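Local coordinates for WGR domain-containing protein (Bacteroides fragilis, PDB 2RA8), which is of unknown function but joins an N-terminal WGR domain, a module that binds DNA in some PARP enzymes, to a leucine-rich-repeat domain, at residues 289-294 and 317-322; 312-317 and 335-340. One frame throughout, in Å; residues are numbered along the deposited sequence.

Contact 1 of 2, residues 289-294 and 317-322; sequences GVLTDE and NYLSDE
The carboxylate of D293 faces the start of helix 321-330 and grips S320 twice. OD1 takes the backbone N of S320 at 2.9 Å, and OD2 takes the hydroxyl OG of S320 at 2.6 Å. Both donors arrive on the syn side of their oxygens, somewhat out of the carboxylate plane, so the two bonds together fix the rotation of the group. With chi1 at -72°, CG of D293 stands beside its own backbone N and anti to the carbonyl carbon, which carries the carboxylate across to the neighbouring loop. S320 is the N-cap of helix 321-330, and its OG also bonds to the backbone N of M323; D293 therefore braces a capping residue from the first turn of the preceding helix, 293-300, whose own N-cap position is held by T292. The segments lead from strands 283-285 and 311-313 into helices 293-300 and 321-330, the parallel strand-helix arrangement of a leucine-rich-repeat domain, and run nearly alongside each other, 19° apart. Between the backbones, Y318 N donates to L291 O at 2.8 Å. The Y318 ring leans toward V290 and slants across it, with CD2 4.0 Å from V290 CG1, while G289 O lies at the ring edge, near its plane. The OH of Y318 reaches past the contact to the backbone N of I352. L319 brings its CD2 branch against the T292 carbonyl, 3.5 Å from T292 O, and that same methyl lies 4.3 Å from L291 CD1; L327 of helix 321-330 packs on L319, and V269 of helix 265-274 on L291. N317 forms an Asx turn, its OD1 accepting from L319 N at 2.9 Å in a nearly straight bond of 171°.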
loop_
_atom_site.group_PDB
_atom_site.type_symbol
_atom_site.label_atom_id
_atom_site.label_comp_id
_atom_site.label_asym_id
_atom_site.label_seq_id
_atom_site.Cartn_x
_atom_site.Cartn_y
_atom_site.Cartn_z
ATOM N N GLY A 289 6.294 -11.532 -11.902
ATOM C CA GLY A 289 7.277 -11.458 -12.976
ATOM C C GLY A 289 6.756 -11.063 -14.347
ATOM O O GLY A 289 5.598 -10.648 -14.501
ATOM N N VAL A 290 7.621 -11.191 -15.352
ATOM C CA VAL A 290 7.259 -10.867 -16.726
ATOM C C VAL A 290 6.679 -12.089 -17.394
ATOM O O VAL A 290 7.266 -12.663 -18.307
ATOM C CB VAL A 290 8.479 -10.373 -17.525
ATOM C CG1 VAL A 290 8.056 -9.952 -18.919
ATOM C CG2 VAL A 290 9.125 -9.211 -16.795
ATOM N N LEU A 291 5.512 -12.493 -16.907
ATOM C CA LEU A 291 4.788 -13.644 -17.420
ATOM C C LEU A 291 3.955 -13.117 -18.572
ATOM O O LEU A 291 3.071 -12.273 -18.373
ATOM C CB LEU A 291 3.877 -14.179 -16.324
ATOM C CG LEU A 291 3.413 -15.628 -16.158
ATOM C CD1 LEU A 291 1.913 -15.594 -15.932
ATOM C CD2 LEU A 291 3.767 -16.491 -17.337
ATOM N N THR A 292 4.247 -13.595 -19.780
ATOM C CA THR A 292 3.520 -13.162 -20.972
ATOM C C THR A 292 2.612 -14.240 -21.496
ATOM O O THR A 292 2.589 -15.357 -20.977
ATOM C CB THR A 292 4.485 -12.762 -22.097
ATOM O OG1 THR A 292 5.309 -13.885 -22.437
ATOM C CG2 THR A 292 5.357 -11.602 -21.661
ATOM N N ASP A 293 1.865 -13.910 -22.545
ATOM C CA ASP A 293 0.926 -14.847 -23.154
ATOM C C ASP A 293 1.543 -16.143 -23.611
ATOM O O ASP A 293 0.875 -17.175 -23.630
ATOM C CB ASP A 293 0.211 -14.191 -24.339
ATOM C CG ASP A 293 -0.792 -13.136 -23.907
ATOM O OD1 ASP A 293 -1.061 -13.023 -22.692
ATOM O OD2 ASP A 293 -1.319 -12.424 -24.786
ATOM N N GLU A 294 2.810 -16.109 -24.007
ATOM C CA GLU A 294 3.459 -17.336 -24.447
ATOM C C GLU A 294 3.718 -18.225 -23.261
ATOM O O GLU A 294 3.904 -19.435 -23.401
ATOM C CB GLU A 294 4.761 -17.034 -25.204
ATOM C CG GLU A 294 5.612 -15.935 -24.615
ATOM C CD GLU A 294 6.773 -15.568 -25.524
ATOM O OE1 GLU A 294 7.512 -14.614 -25.194
ATOM O OE2 GLU A 294 6.946 -16.234 -26.566
ATOM N N ASN A 317 1.425 -9.502 -13.826
ATOM C CA ASN A 317 1.824 -10.184 -15.051
ATOM C C ASN A 317 1.758 -9.264 -16.249
ATOM O O ASN A 317 1.493 -8.068 -16.124
ATOM C CB ASN A 317 0.884 -11.366 -15.290
ATOM C CG ASN A 317 -0.563 -10.927 -15.469
ATOM O OD1 ASN A 317 -0.896 -10.230 -16.430
ATOM N ND2 ASN A 317 -1.427 -11.323 -14.541
ATOM N N TYR A 318 1.990 -9.830 -17.426
ATOM C CA TYR A 318 1.943 -9.071 -18.667
ATOM C C TYR A 318 1.098 -9.825 -19.673
ATOM O O TYR A 318 1.450 -9.920 -20.844
ATOM C CB TYR A 318 3.364 -8.850 -19.219
ATOM C CG TYR A 318 4.116 -7.684 -18.608
ATOM C CD1 TYR A 318 4.016 -6.401 -19.152
ATOM C CD2 TYR A 318 4.934 -7.861 -17.492
ATOM C CE1 TYR A 318 4.718 -5.323 -18.598
ATOM C CE2 TYR A 318 5.638 -6.791 -16.933
ATOM C CZ TYR A 318 5.525 -5.532 -17.491
ATOM O OH TYR A 318 6.230 -4.487 -16.945
ATOM N N LEU A 319 -0.018 -10.376 -19.202
ATOM C CA LEU A 319 -0.942 -11.111 -20.057
ATOM C C LEU A 319 -1.877 -10.139 -20.746
ATOM O O LEU A 319 -2.151 -9.055 -20.228
ATOM C CB LEU A 319 -1.786 -12.083 -19.232
ATOM C CG LEU A 319 -1.071 -13.184 -18.440
ATOM C CD1 LEU A 319 -2.110 -14.030 -17.726
ATOM C CD2 LEU A 319 -0.229 -14.045 -19.377
ATOM N N SER A 320 -2.374 -10.520 -21.918
ATOM C CA SER A 320 -3.306 -9.674 -22.660
ATOM C C SER A 320 -4.685 -9.992 -22.139
ATOM O O SER A 320 -4.891 -11.054 -21.543
ATOM C CB SER A 320 -3.232 -9.988 -24.160
ATOM O OG SER A 320 -3.652 -11.314 -24.430
ATOM N N ASP A 321 -5.648 -9.095 -22.338
ATOM C CA ASP A 321 -6.983 -9.394 -21.844
ATOM C C ASP A 321 -7.571 -10.607 -22.517
ATOM O O ASP A 321 -8.320 -11.361 -21.900
ATOM C CB ASP A 321 -7.940 -8.200 -21.999
ATOM C CG ASP A 321 -7.672 -7.380 -23.239
ATOM O OD1 ASP A 321 -7.314 -7.960 -24.287
ATOM O OD2 ASP A 321 -7.842 -6.143 -23.164
ATOM N N GLU A 322 -7.230 -10.820 -23.780
ATOM C CA GLU A 322 -7.757 -11.970 -24.502
ATOM C C GLU A 322 -7.253 -13.261 -23.893
ATOM O O GLU A 322 -8.004 -14.236 -23.782
ATOM C CB GLU A 322 -7.369 -11.883 -25.977
ATOM C CG GLU A 322 -7.730 -10.534 -26.600
ATOM C CD GLU A 322 -7.558 -10.505 -28.107
ATOM O OE1 GLU A 322 -6.456 -10.842 -28.592
ATOM O OE2 GLU A 322 -8.527 -10.138 -28.807
#

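Contact 2 of 2, residues 312-317 and 335-340; sequences INMKYN and IDVSDS
I312 and N313 pair in parallel with I335 and D336, as the two strands of a beta-alpha-beta unit closed by helix 321-330 at the end of the leucine-rich-repeat sheet. Backbone bonds run from D336 N to I312 O and from M314 N to D336 O, the second lying in the carbonyl plane; beyond the strands, Y316 N donates to S338 O at 2.9 Å. Apolar contacts join I312 CB to I335 CG2, and selenomethionine M314, bent at chi3 (-93°), lays CE 3.6 Å from V337 CG1 and against I335 CB. On the face of N313 and D336 the contacts are polar. Each opens an Asx turn, and one water donates to both N313 OD1 and D336 OD2. D336 OD1 accepts from both S338 N and S338 OG, which holds the carboxylate in place. K315 runs across D336 and S338, then turns at chi4 to form a salt bridge from NZ to D339 OD2 at 2.7 Å. The amide of N317 links both loops: ND2 donates in its own plane to M314 O and to V337 O, the latter from above the carbonyl plane, while OD1 receives S340 OG at 2.7 Å.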
loop_
_atom_site.group_PDB
_atom_site.type_symbol
_atom_site.label_atom_id
_atom_site.label_comp_id
_atom_site.label_asym_id
_atom_site.label_seq_id
_atom_site.Cartn_x
_atom_site.Cartn_y
_atom_site.Cartn_z
ATOM N N ILE A 312 -3.476 -21.175 -9.077
ATOM C CA ILE A 312 -2.342 -20.775 -9.888
ATOM C C ILE A 312 -2.272 -19.284 -9.722
ATOM O O ILE A 312 -3.150 -18.559 -10.194
ATOM C CB ILE A 312 -2.534 -21.126 -11.373
ATOM C CG1 ILE A 312 -2.702 -22.646 -11.538
ATOM C CG2 ILE A 312 -1.328 -20.645 -12.170
ATOM C CD1 ILE A 312 -2.841 -23.097 -13.000
ATOM N N ASN A 313 -1.244 -18.823 -9.016
ATOM C CA ASN A 313 -1.055 -17.405 -8.758
ATOM C C ASN A 313 -0.244 -16.731 -9.833
ATOM O O ASN A 313 0.932 -17.036 -10.022
ATOM C CB ASN A 313 -0.378 -17.200 -7.392
ATOM C CG ASN A 313 -0.287 -15.737 -6.999
ATOM O OD1 ASN A 313 -1.137 -14.930 -7.373
ATOM N ND2 ASN A 313 0.739 -15.390 -6.223
HETATM N N MSE A 314 -0.879 -15.807 -10.547
HETATM C CA MSE A 314 -0.221 -15.056 -11.612
HETATM C C MSE A 314 -0.394 -13.576 -11.361
HETATM O O MSE A 314 -0.390 -12.763 -12.285
HETATM C CB MSE A 314 -0.819 -15.433 -12.970
HETATM C CG MSE A 314 -0.627 -16.910 -13.331
HETATM SE SE MSE A 314 -1.380 -17.429 -15.053
HETATM C CE MSE A 314 -3.113 -18.037 -14.473
ATOM N N LYS A 315 -0.551 -13.228 -10.087
ATOM C CA LYS A 315 -0.728 -11.840 -9.671
ATOM C C LYS A 315 0.486 -11.054 -10.087
ATOM O O LYS A 315 1.603 -11.375 -9.699
ATOM C CB LYS A 315 -0.937 -11.792 -8.162
ATOM C CG LYS A 315 -1.400 -10.458 -7.608
ATOM C CD LYS A 315 -1.989 -10.662 -6.217
ATOM C CE LYS A 315 -1.940 -9.391 -5.385
ATOM N NZ LYS A 315 -2.607 -8.254 -6.067
ATOM N N TYR A 316 0.249 -10.003 -10.871
ATOM C CA TYR A 316 1.281 -9.138 -11.460
ATOM C C TYR A 316 1.829 -9.915 -12.629
ATOM O O TYR A 316 2.594 -10.875 -12.466
ATOM C CB TYR A 316 2.422 -8.771 -10.492
ATOM C CG TYR A 316 3.416 -7.798 -11.119
ATOM C CD1 TYR A 316 4.458 -8.261 -11.928
ATOM C CD2 TYR A 316 3.251 -6.415 -10.997
ATOM C CE1 TYR A 316 5.299 -7.380 -12.606
ATOM C CE2 TYR A 316 4.095 -5.520 -11.679
ATOM C CZ TYR A 316 5.110 -6.017 -12.480
ATOM O OH TYR A 316 5.938 -5.164 -13.180
ATOM N N ASN A 317 1.425 -9.502 -13.826
ATOM C CA ASN A 317 1.824 -10.184 -15.051
ATOM C C ASN A 317 1.758 -9.264 -16.249
ATOM O O ASN A 317 1.493 -8.068 -16.124
ATOM C CB ASN A 317 0.884 -11.366 -15.290
ATOM C CG ASN A 317 -0.563 -10.927 -15.469
ATOM O OD1 ASN A 317 -0.896 -10.230 -16.430
ATOM N ND2 ASN A 317 -1.427 -11.323 -14.541
ATOM N N ILE A 335 -7.643 -18.934 -10.081
ATOM C CA ILE A 335 -6.414 -18.332 -10.579
ATOM C C ILE A 335 -6.467 -16.858 -10.322
ATOM O O ILE A 335 -7.546 -16.266 -10.254
ATOM C CB ILE A 335 -6.204 -18.558 -12.104
ATOM C CG1 ILE A 335 -7.333 -17.898 -12.900
ATOM C CG2 ILE A 335 -6.127 -20.055 -12.407
ATOM C CD1 ILE A 335 -7.082 -17.853 -14.402
ATOM N N ASP A 336 -5.301 -16.251 -10.151
ATOM C CA ASP A 336 -5.233 -14.823 -9.921
ATOM C C ASP A 336 -4.412 -14.214 -11.030
ATOM O O ASP A 336 -3.187 -14.359 -11.070
ATOM C CB ASP A 336 -4.579 -14.512 -8.575
ATOM C CG ASP A 336 -4.728 -13.051 -8.188
ATOM O OD1 ASP A 336 -4.725 -12.196 -9.100
ATOM O OD2 ASP A 336 -4.833 -12.762 -6.973
ATOM N N VAL A 337 -5.085 -13.533 -11.948
ATOM C CA VAL A 337 -4.394 -12.902 -13.062
ATOM C C VAL A 337 -4.434 -11.402 -12.925
ATOM O O VAL A 337 -4.183 -10.678 -13.883
ATOM C CB VAL A 337 -5.018 -13.329 -14.412
ATOM C CG1 VAL A 337 -4.581 -14.739 -14.757
ATOM C CG2 VAL A 337 -6.538 -13.277 -14.325
ATOM N N SER A 338 -4.723 -10.937 -11.712
ATOM C CA SER A 338 -4.820 -9.511 -11.411
ATOM C C SER A 338 -3.513 -8.783 -11.555
ATOM O O SER A 338 -2.461 -9.398 -11.711
ATOM C CB SER A 338 -5.339 -9.300 -9.977
ATOM O OG SER A 338 -4.325 -9.553 -9.014
ATOM N N ASP A 339 -3.588 -7.455 -11.490
ATOM C CA ASP A 339 -2.428 -6.584 -11.607
ATOM C C ASP A 339 -1.645 -6.734 -12.879
ATOM O O ASP A 339 -0.415 -6.619 -12.881
ATOM C CB ASP A 339 -1.499 -6.770 -10.405
ATOM C CG ASP A 339 -1.938 -5.950 -9.200
ATOM O OD1 ASP A 339 -1.878 -4.704 -9.279
ATOM O OD2 ASP A 339 -2.345 -6.545 -8.179
ATOM N N SER A 340 -2.347 -6.992 -13.976
ATOM C CA SER A 340 -1.695 -7.115 -15.269
ATOM C C SER A 340 -1.106 -5.771 -15.603
ATOM O O SER A 340 -1.708 -4.736 -15.324
ATOM C CB SER A 340 -2.705 -7.504 -16.362
ATOM O OG SER A 340 -3.222 -8.805 -16.153
HETATM O O HOH W 1 -2.517 -13.809 -5.361
#

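Overall arrangement
Following the chain, strand 283-285 leads into 289-294 and helix 293-300; strand 311-313 then opens 312-317, which passes directly into 317-322 and helix 321-330, and strand 334-336 ends the series. Contact 1 closes the loop from 289-294 to 317-322, and contact 2 the loop from 312-317 to 335-340, so the two cross rather than nest. They share N317 and their centres lie about 9 Å apart. Contact 1 ties the loops leading into helices 293-300 and 321-330, contact 2 the last two strands of the parallel sheet and the loops that follow them. Between them, L291 CD1 packs 3.9 Å from M314 CG, and L319 CD1 equally close to V337 CG1.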